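Putative uncharacterized protein (Emericella nidulans, PDB 3PGB) probably oxidises primary amines as a copper- and topaquinone-dependent amine oxidase, working as a dimer whose subunits also bind calcium. Local coordinates at residues A[336-341]-A[471-476]. Sequence-based numbering, arbitrary orientation.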
# COMPACT_ATOMS: atom_id res chain seq x y z
N ALA A 336 -7.27 -13.21 -23.10
CA ALA A 336 -7.70 -13.47 -21.72
C ALA A 336 -7.34 -14.88 -21.26
O ALA A 336 -7.84 -15.86 -21.79
CB ALA A 336 -9.21 -13.27 -21.61
N ARG A 337 -6.47 -14.97 -20.25
CA ARG A 337 -6.07 -16.28 -19.70
C ARG A 337 -6.93 -16.71 -18.52
O ARG A 337 -6.44 -17.21 -17.51
CB ARG A 337 -4.60 -16.25 -19.29
CG ARG A 337 -3.63 -15.99 -20.45
CD ARG A 337 -2.19 -16.19 -20.00
NE ARG A 337 -1.95 -15.51 -18.73
CZ ARG A 337 -1.01 -15.84 -17.85
NH1 ARG A 337 -0.17 -16.84 -18.06
NH2 ARG A 337 -0.93 -15.14 -16.72
N TYR A 338 -8.24 -16.54 -18.66
CA TYR A 338 -9.20 -16.96 -17.65
C TYR A 338 -10.45 -17.51 -18.33
O TYR A 338 -10.55 -17.53 -19.56
CB TYR A 338 -9.54 -15.80 -16.70
CG TYR A 338 -9.95 -14.52 -17.38
CD1 TYR A 338 -9.01 -13.59 -17.79
CD2 TYR A 338 -11.30 -14.22 -17.58
CE1 TYR A 338 -9.39 -12.40 -18.39
CE2 TYR A 338 -11.69 -13.04 -18.19
CZ TYR A 338 -10.73 -12.13 -18.59
OH TYR A 338 -11.11 -10.97 -19.19
N SER A 339 -11.40 -17.99 -17.52
CA SER A 339 -12.61 -18.62 -18.03
C SER A 339 -13.84 -18.01 -17.38
O SER A 339 -13.81 -17.67 -16.21
CB SER A 339 -12.55 -20.12 -17.76
OG SER A 339 -11.29 -20.64 -18.16
N VAL A 340 -14.91 -17.90 -18.15
CA VAL A 340 -16.13 -17.24 -17.68
C VAL A 340 -17.38 -17.99 -18.14
O VAL A 340 -17.45 -18.46 -19.28
CB VAL A 340 -16.21 -15.80 -18.22
CG1 VAL A 340 -17.61 -15.22 -18.00
CG2 VAL A 340 -15.16 -14.92 -17.56
N ASP A 341 -18.35 -18.10 -17.23
CA ASP A 341 -19.72 -18.45 -17.57
C ASP A 341 -20.50 -17.15 -17.53
O ASP A 341 -20.76 -16.60 -16.45
CB ASP A 341 -20.28 -19.47 -16.57
CG ASP A 341 -21.66 -20.00 -16.96
OD1 ASP A 341 -22.40 -19.31 -17.71
OD2 ASP A 341 -22.02 -21.11 -16.48
N VAL A 471 2.00 -11.79 -12.21
CA VAL A 471 0.79 -11.64 -13.01
C VAL A 471 -0.42 -11.94 -12.13
O VAL A 471 -0.51 -13.03 -11.56
CB VAL A 471 0.80 -12.57 -14.24
CG1 VAL A 471 -0.44 -12.33 -15.09
CG2 VAL A 471 2.06 -12.34 -15.06
N TYR A 472 -1.32 -10.97 -12.02
CA TYR A 472 -2.48 -11.09 -11.14
C TYR A 472 -3.80 -10.74 -11.83
O TYR A 472 -3.80 -10.05 -12.86
CB TYR A 472 -2.29 -10.22 -9.89
CG TYR A 472 -2.22 -8.73 -10.13
CD1 TYR A 472 -3.35 -7.93 -10.02
CD2 TYR A 472 -1.02 -8.11 -10.45
CE1 TYR A 472 -3.29 -6.56 -10.24
CE2 TYR A 472 -0.95 -6.75 -10.67
CZ TYR A 472 -2.09 -5.98 -10.57
OH TYR A 472 -2.01 -4.62 -10.78
N PHE A 473 -4.91 -11.21 -11.26
CA PHE A 473 -6.25 -11.01 -11.81
C PHE A 473 -7.06 -10.01 -10.98
O PHE A 473 -7.00 -10.04 -9.75
CB PHE A 473 -6.97 -12.35 -11.87
CG PHE A 473 -8.30 -12.30 -12.55
CD1 PHE A 473 -8.38 -12.37 -13.93
CD2 PHE A 473 -9.47 -12.22 -11.82
CE1 PHE A 473 -9.61 -12.34 -14.58
CE2 PHE A 473 -10.71 -12.18 -12.45
CZ PHE A 473 -10.78 -12.24 -13.83
N THR A 474 -7.81 -9.14 -11.66
CA THR A 474 -8.60 -8.08 -11.01
C THR A 474 -10.05 -8.08 -11.48
O THR A 474 -10.32 -8.21 -12.67
CB THR A 474 -8.03 -6.66 -11.31
OG1 THR A 474 -6.72 -6.52 -10.72
CG2 THR A 474 -8.95 -5.57 -10.78
N LEU A 475 -10.97 -7.97 -10.53
CA LEU A 475 -12.38 -7.73 -10.82
C LEU A 475 -12.69 -6.36 -10.27
O LEU A 475 -12.42 -6.10 -9.10
CB LEU A 475 -13.28 -8.77 -10.14
CG LEU A 475 -14.80 -8.51 -10.11
CD1 LEU A 475 -15.35 -8.10 -11.47
CD2 LEU A 475 -15.55 -9.73 -9.59
N ARG A 476 -13.24 -5.48 -11.11
CA ARG A 476 -13.44 -4.10 -10.69
C ARG A 476 -14.81 -3.52 -11.01
O ARG A 476 -15.42 -3.83 -12.02
CB ARG A 476 -12.35 -3.23 -11.30
CG ARG A 476 -12.52 -1.74 -11.08
CD ARG A 476 -11.30 -1.00 -11.56
NE ARG A 476 -10.09 -1.41 -10.85
CZ ARG A 476 -8.85 -1.12 -11.24
NH1 ARG A 476 -8.64 -0.41 -12.35
NH2 ARG A 476 -7.81 -1.54 -10.52
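Arg337 reaches Val471 with the far end of its side chain, and the two meet at about a right angle: methyl CG1 of Val471 lies 3.3 Å from NH2 of Arg337, near the guanidinium plane and at its edge. The charge of Arg337 is probably matched outside the contact, by salt bridges from NH2 to Glu449 and from NH1 to Asp323 of the second subunit. The guanidinium is thus buried and gripped by two carboxylates while it meets the methyl. Tyr338 makes the larger part of the contact, a T-shaped aromatic pair. The edge of Phe473 points at the Tyr338 face, with ring centroids 5.0 Å apart and planes at 67°; CE1 of Phe473 comes in off-centre, 3.5 Å from CD1 of Tyr338. With CG anti to the backbone N (chi1 -174°), Phe473 carries its ring across to Tyr338. Beyond the ring, Tyr338 OH is hydrogen-bonded to Ser426 OG. Further along, strand 339-341 pairs with 58-59 and 346-349. The Tyr338-Phe473 pair, with Trp349 of strand 346-349 stacked on Phe473, packs 339-341 and 346-349 against strand 464-479 and its neighbour 437-451 within the enzyme domain, beside the second subunit.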